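PDB 4B7H: catalase from Corynebacterium glutamicum, which breaks down hydrogen peroxide to water and oxygen as a haem catalase, here with nitric oxide and NADPH bound. Local coordinates for residues P290-L293 against T294-W297; Q176-F179 against W180-P184. One frame throughout, in Å; residues are numbered along the deposited sequence.

Interaction 1 (P290-L293 against T294-W297); sequences PFDL and TKTW. With NDP (NADPH dihydro-nicotinamide-adenine-dinucleotide phosphate), chain H.
Asp292 and Thr294 meet at the tight end of this local loop contact, where one carboxylate oxygen takes two donors. Thr294 N (2.9 Å) and Thr294 OG1 (2.7 Å) both approach Asp292 OD1 from above the same face of the carboxylate. The carboxylate stands anti to the backbone N of Asp292 (chi1 178°), which brings it over the chain that follows. Lys295 CG lies 3.4 Å from Asp292 OD2, and the bends at chi2 and chi4 bring NZ back to the same oxygen, a salt bridge at 3.0 Å. Arg150 also pairs with OD2, so the aspartate is probably held firmly as the anion. The turn is closed by Lys295 N bonding to Asp292 O at 2.8 Å. The far end is looser, though still buried: the indole NE1 of Trp297 reaches Pro290 O, in the carbonyl plane and on a lone pair, at a longer 3.2 Å, and between the two ends a water lies within 3.3 Å of Lys295 O. Trp297 O accepts the carboxamide N7N of NADPH at 2.9 Å. An Asx turn superimposed on a type I beta turn thus leads into Thr296 and Trp297 of the NADPH pocket, while its Leu293 touches the haem.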
loop_
_atom_site.group_PDB
_atom_site.type_symbol
_atom_site.label_atom_id
_atom_site.label_comp_id
_atom_site.label_asym_id
_atom_site.label_seq_id
_atom_site.Cartn_x
_atom_site.Cartn_y
_atom_site.Cartn_z
ATOM N N PRO A 290 -2.103 -40.587 -10.438
ATOM C CA PRO A 290 -1.971 -39.696 -11.596
ATOM C C PRO A 290 -2.093 -38.213 -11.248
ATOM O O PRO A 290 -1.890 -37.379 -12.126
ATOM C CB PRO A 290 -3.115 -40.144 -12.514
ATOM C CG PRO A 290 -4.132 -40.711 -11.597
ATOM C CD PRO A 290 -3.372 -41.342 -10.460
ATOM N N PHE A 291 -2.396 -37.908 -9.989
ATOM C CA PHE A 291 -2.618 -36.534 -9.536
ATOM C C PHE A 291 -1.530 -36.046 -8.578
ATOM O O PHE A 291 -1.599 -34.923 -8.081
ATOM C CB PHE A 291 -3.984 -36.429 -8.852
ATOM C CG PHE A 291 -5.104 -37.043 -9.645
ATOM C CD1 PHE A 291 -5.384 -36.598 -10.935
ATOM C CD2 PHE A 291 -5.877 -38.061 -9.103
ATOM C CE1 PHE A 291 -6.423 -37.162 -11.668
ATOM C CE2 PHE A 291 -6.917 -38.629 -9.830
ATOM C CZ PHE A 291 -7.188 -38.176 -11.113
ATOM N N ASP A 292 -0.547 -36.907 -8.305
ATOM C CA ASP A 292 0.584 -36.601 -7.429
ATOM C C ASP A 292 1.643 -35.921 -8.275
ATOM O O ASP A 292 2.231 -36.546 -9.161
ATOM C CB ASP A 292 1.127 -37.911 -6.838
ATOM C CG ASP A 292 2.343 -37.716 -5.935
ATOM O OD1 ASP A 292 2.899 -36.595 -5.846
ATOM O OD2 ASP A 292 2.761 -38.713 -5.304
ATOM N N LEU A 293 1.863 -34.632 -8.022
ATOM C CA LEU A 293 2.811 -33.839 -8.798
ATOM C C LEU A 293 4.226 -34.422 -8.821
ATOM O O LEU A 293 4.965 -34.233 -9.803
ATOM C CB LEU A 293 2.831 -32.412 -8.252
ATOM C CG LEU A 293 3.765 -31.394 -8.901
ATOM C CD1 LEU A 293 3.471 -31.244 -10.401
ATOM C CD2 LEU A 293 3.638 -30.067 -8.167
ATOM N N THR A 294 4.593 -35.149 -7.762
ATOM C CA THR A 294 5.914 -35.778 -7.689
ATOM C C THR A 294 6.028 -37.030 -8.565
ATOM O O THR A 294 7.093 -37.653 -8.625
ATOM C CB THR A 294 6.306 -36.134 -6.226
ATOM O OG1 THR A 294 5.492 -37.220 -5.755
ATOM C CG2 THR A 294 6.149 -34.929 -5.300
ATOM N N LYS A 295 4.935 -37.399 -9.233
ATOM C CA LYS A 295 4.918 -38.557 -10.130
ATOM C C LYS A 295 4.677 -38.124 -11.570
ATOM O O LYS A 295 3.635 -37.538 -11.884
ATOM C CB LYS A 295 3.809 -39.539 -9.735
ATOM C CG LYS A 295 3.861 -40.010 -8.291
ATOM C CD LYS A 295 5.074 -40.888 -8.040
ATOM C CE LYS A 295 5.043 -41.463 -6.637
ATOM N NZ LYS A 295 5.216 -40.402 -5.611
ATOM N N THR A 296 5.630 -38.408 -12.451
ATOM C CA THR A 296 5.402 -38.222 -13.879
ATOM C C THR A 296 4.617 -39.403 -14.448
ATOM O O THR A 296 4.627 -40.504 -13.874
ATOM C CB THR A 296 6.725 -38.066 -14.648
ATOM O OG1 THR A 296 7.627 -39.122 -14.288
ATOM C CG2 THR A 296 7.370 -36.732 -14.325
ATOM N N TRP A 297 3.921 -39.174 -15.559
ATOM C CA TRP A 297 3.312 -40.267 -16.314
ATOM C C TRP A 297 4.355 -40.762 -17.296
ATOM O O TRP A 297 4.891 -39.978 -18.086
ATOM C CB TRP A 297 2.122 -39.783 -17.135
ATOM C CG TRP A 297 0.926 -39.261 -16.389
ATOM C CD1 TRP A 297 0.683 -39.309 -15.042
ATOM C CD2 TRP A 297 -0.202 -38.599 -16.979
ATOM N NE1 TRP A 297 -0.535 -38.709 -14.762
ATOM C CE2 TRP A 297 -1.094 -38.274 -15.937
ATOM C CE3 TRP A 297 -0.538 -38.249 -18.295
ATOM C CZ2 TRP A 297 -2.302 -37.612 -16.171
ATOM C CZ3 TRP A 297 -1.740 -37.587 -18.524
ATOM C CH2 TRP A 297 -2.604 -37.275 -17.466
HETATM P PA NDP H . 11.271 -42.158 -21.201
HETATM O O1A NDP H . 12.513 -42.842 -21.640
HETATM O O2A NDP H . 10.150 -42.317 -22.169
HETATM O O5B NDP H . 11.602 -40.605 -20.998
HETATM C C5B NDP H . 12.736 -40.208 -20.265
HETATM C C4B NDP H . 12.712 -38.689 -20.217
HETATM O O4B NDP H . 13.819 -38.231 -19.455
HETATM C C3B NDP H . 12.820 -38.090 -21.620
HETATM O O3B NDP H . 11.909 -37.015 -21.755
HETATM C C2B NDP H . 14.262 -37.619 -21.656
HETATM O O2B NDP H . 14.539 -36.576 -22.571
HETATM C C1B NDP H . 14.460 -37.224 -20.200
HETATM N N9A NDP H . 15.872 -36.984 -19.845
HETATM C C8A NDP H . 16.987 -37.337 -20.564
HETATM N N7A NDP H . 18.086 -36.908 -19.903
HETATM C C5A NDP H . 17.689 -36.279 -18.769
HETATM C C6A NDP H . 18.397 -35.659 -17.741
HETATM N N6A NDP H . 19.671 -35.310 -17.920
HETATM N N1A NDP H . 17.702 -35.106 -16.689
HETATM C C2A NDP H . 16.323 -35.155 -16.659
HETATM N N3A NDP H . 15.627 -35.767 -17.683
HETATM C C4A NDP H . 16.301 -36.320 -18.722
HETATM O O3 NDP H . 10.889 -42.709 -19.726
HETATM P PN NDP H . 9.611 -42.236 -18.857
HETATM O O1N NDP H . 8.808 -41.225 -19.601
HETATM O O2N NDP H . 8.979 -43.476 -18.346
HETATM O O5D NDP H . 10.285 -41.503 -17.591
HETATM C C5D NDP H . 11.442 -42.049 -16.986
HETATM C C4D NDP H . 12.066 -41.014 -16.073
HETATM O O4D NDP H . 12.469 -39.906 -16.853
HETATM C C3D NDP H . 11.062 -40.491 -15.058
HETATM O O3D NDP H . 11.112 -41.234 -13.849
HETATM C C2D NDP H . 11.476 -39.039 -14.889
HETATM O O2D NDP H . 12.386 -38.933 -13.830
HETATM C C1D NDP H . 12.223 -38.682 -16.171
HETATM N N1N NDP H . 11.438 -37.767 -17.028
HETATM C C2N NDP H . 10.127 -38.059 -17.273
HETATM C C3N NDP H . 9.326 -37.255 -18.069
HETATM C C7N NDP H . 7.899 -37.652 -18.260
HETATM O O7N NDP H . 6.951 -36.649 -18.484
HETATM N N7N NDP H . 7.550 -38.933 -18.190
HETATM C C4N NDP H . 9.850 -35.996 -18.728
HETATM C C5N NDP H . 11.296 -35.770 -18.395
HETATM C C6N NDP H . 12.010 -36.646 -17.575
HETATM P P2B NDP H . 15.094 -36.904 -24.052
HETATM O O1X NDP H . 16.345 -37.745 -23.905
HETATM O O2X NDP H . 14.015 -37.650 -24.806
HETATM O O3X NDP H . 15.394 -35.572 -24.716
HETATM O O HOH W 1 0.848 -35.899 -11.500
#

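Interaction 2 (Q176-F179 against W180-P184); sequences QWDF and WTRAP
Trp180 turns its benzo edge onto the face of Trp177 in a T-shaped stack, with six-membered ring centroids 4.9 Å apart and planes at 74°. The touching atom is Trp180 CE3, lying over the rim of the Trp177 ring. On one face of the Trp180 indole sits the backbone oxygen of Gln176, which also receives Trp180 N, while the Gln176 side chain runs alongside and brings OE1 within 3.8 Å of Trp180 CH2, its amide nearly perpendicular to the indole. Trp177 in turn gives its NE1 to Ala479 O. Next, Thr181 grips Trp177 O twice, N and OG1 each at 2.9 Å from opposite faces of the carbonyl plane; the hydroxyl can do this because chi1 (64°) sets it between the backbone N and the carbonyl carbon. These i to i+3 and i to i+4 contacts belong to the last turns of helix 173-182, an element of the catalase fold that meets helix 487-498, near the C-terminus, on one side and another subunit elsewhere. Arg182 faces that subunit. Extended from CG to NE, it makes a salt bridge through NE to Asp178 OD1 at 2.8 Å, on its syn side but tilted out of the carboxylate plane, with the oxygen in the guanidinium plane. Asp178 OD2 is taken by Tyr397 and Arg401 N, and Arg182 NH1 by Thr413 O, all of the neighbouring subunit. At Ala183 the chain leaves helical geometry: its N keeps a weak bond to Phe179 O, and its CB rests on the face of the Phe179 ring, 3.9 Å from CZ, as a CH-pi contact.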
loop_
_atom_site.group_PDB
_atom_site.type_symbol
_atom_site.label_atom_id
_atom_site.label_comp_id
_atom_site.label_asym_id
_atom_site.label_seq_id
_atom_site.Cartn_x
_atom_site.Cartn_y
_atom_site.Cartn_z
ATOM N N GLN A 176 18.928 -26.106 3.270
ATOM C CA GLN A 176 18.350 -26.700 2.062
ATOM C C GLN A 176 18.251 -28.213 2.177
ATOM O O GLN A 176 17.216 -28.810 1.857
ATOM C CB GLN A 176 19.164 -26.326 0.827
ATOM C CG GLN A 176 19.155 -24.834 0.572
ATOM C CD GLN A 176 19.595 -24.444 -0.831
ATOM O OE1 GLN A 176 19.744 -25.290 -1.724
ATOM N NE2 GLN A 176 19.797 -23.147 -1.036
ATOM N N TRP A 177 19.324 -28.836 2.646
ATOM C CA TRP A 177 19.367 -30.292 2.749
ATOM C C TRP A 177 18.605 -30.821 3.961
ATOM O O TRP A 177 18.060 -31.931 3.914
ATOM C CB TRP A 177 20.813 -30.790 2.748
ATOM C CG TRP A 177 21.446 -30.635 1.404
ATOM C CD1 TRP A 177 22.334 -29.671 1.011
ATOM C CD2 TRP A 177 21.196 -31.446 0.254
ATOM N NE1 TRP A 177 22.661 -29.846 -0.315
ATOM C CE2 TRP A 177 21.974 -30.931 -0.799
ATOM C CE3 TRP A 177 20.398 -32.573 0.016
ATOM C CZ2 TRP A 177 21.976 -31.500 -2.075
ATOM C CZ3 TRP A 177 20.390 -33.125 -1.250
ATOM C CH2 TRP A 177 21.181 -32.595 -2.277
ATOM N N ASP A 178 18.565 -30.050 5.046
ATOM C CA ASP A 178 17.755 -30.440 6.199
ATOM C C ASP A 178 16.298 -30.549 5.757
ATOM O O ASP A 178 15.626 -31.548 6.041
ATOM C CB ASP A 178 17.897 -29.429 7.342
ATOM C CG ASP A 178 17.244 -29.901 8.632
ATOM O OD1 ASP A 178 17.358 -31.101 8.957
ATOM O OD2 ASP A 178 16.609 -29.065 9.319
ATOM N N PHE A 179 15.817 -29.544 5.024
ATOM C CA PHE A 179 14.440 -29.597 4.545
ATOM C C PHE A 179 14.237 -30.750 3.568
ATOM O O PHE A 179 13.310 -31.548 3.736
ATOM C CB PHE A 179 13.980 -28.292 3.887
ATOM C CG PHE A 179 12.573 -28.383 3.349
ATOM C CD1 PHE A 179 11.483 -28.256 4.208
ATOM C CD2 PHE A 179 12.335 -28.667 2.008
ATOM C CE1 PHE A 179 10.184 -28.382 3.741
ATOM C CE2 PHE A 179 11.030 -28.803 1.533
ATOM C CZ PHE A 179 9.954 -28.653 2.406
ATOM N N TRP A 180 15.092 -30.841 2.553
ATOM C CA TRP A 180 14.915 -31.871 1.529
ATOM C C TRP A 180 14.908 -33.288 2.104
ATOM O O TRP A 180 14.059 -34.101 1.737
ATOM C CB TRP A 180 15.981 -31.756 0.447
ATOM C CG TRP A 180 15.701 -30.739 -0.635
ATOM C CD1 TRP A 180 14.476 -30.345 -1.120
ATOM C CD2 TRP A 180 16.683 -30.016 -1.392
ATOM N NE1 TRP A 180 14.648 -29.413 -2.128
ATOM C CE2 TRP A 180 15.990 -29.196 -2.311
ATOM C CE3 TRP A 180 18.081 -29.980 -1.377
ATOM C CZ2 TRP A 180 16.653 -28.358 -3.214
ATOM C CZ3 TRP A 180 18.737 -29.143 -2.263
ATOM C CH2 TRP A 180 18.024 -28.342 -3.171
ATOM N N THR A 181 15.847 -33.590 3.001
ATOM C CA THR A 181 15.887 -34.936 3.584
ATOM C C THR A 181 14.744 -35.214 4.555
ATOM O O THR A 181 14.375 -36.372 4.764
ATOM C CB THR A 181 17.229 -35.246 4.285
ATOM O OG1 THR A 181 17.408 -34.369 5.405
ATOM C CG2 THR A 181 18.390 -35.108 3.318
ATOM N N ARG A 182 14.192 -34.169 5.167
ATOM C CA ARG A 182 13.053 -34.353 6.059
ATOM C C ARG A 182 11.731 -34.331 5.291
ATOM O O ARG A 182 10.687 -34.683 5.838
ATOM C CB ARG A 182 13.076 -33.324 7.194
ATOM C CG ARG A 182 14.242 -33.538 8.156
ATOM C CD ARG A 182 14.295 -32.509 9.289
ATOM N NE ARG A 182 15.453 -32.787 10.128
ATOM C CZ ARG A 182 15.466 -33.698 11.095
ATOM N NH1 ARG A 182 14.367 -34.394 11.369
ATOM N NH2 ARG A 182 16.576 -33.918 11.786
ATOM N N ALA A 183 11.789 -33.939 4.017
ATOM C CA ALA A 183 10.635 -33.992 3.119
ATOM C C ALA A 183 11.015 -34.843 1.916
ATOM O O ALA A 183 11.210 -34.322 0.817
ATOM C CB ALA A 183 10.228 -32.579 2.677
ATOM N N PRO A 184 11.131 -36.164 2.116
ATOM C CA PRO A 184 11.683 -37.054 1.091
ATOM C C PRO A 184 10.855 -37.127 -0.184
ATOM O O PRO A 184 11.363 -37.624 -1.189
ATOM C CB PRO A 184 11.727 -38.421 1.789
ATOM C CG PRO A 184 10.704 -38.321 2.890
ATOM C CD PRO A 184 10.792 -36.894 3.351
#

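In the fold
Both contacts are local and largely buried, yet they serve different parts of the fold. Interaction 1 shapes an irregular loop between strands 270-279 and 305-314 of the main sheet, set between haem and NADPH, and relies on polar turn bonds with a buried charge network. Interaction 2 belongs to a helix end, where backbone bonds weaken at Ala183, aromatic rings pack in the interior and the ion pair faces a neighbouring subunit. The nearest atoms of interaction 1 and interaction 2 are about 7 Å apart, so the two do not touch. Helix 187-194 connects them: Val190, Leu193 and Met194 pack on Trp180, while His188 bonds Thr294 O and also the bound NADPH.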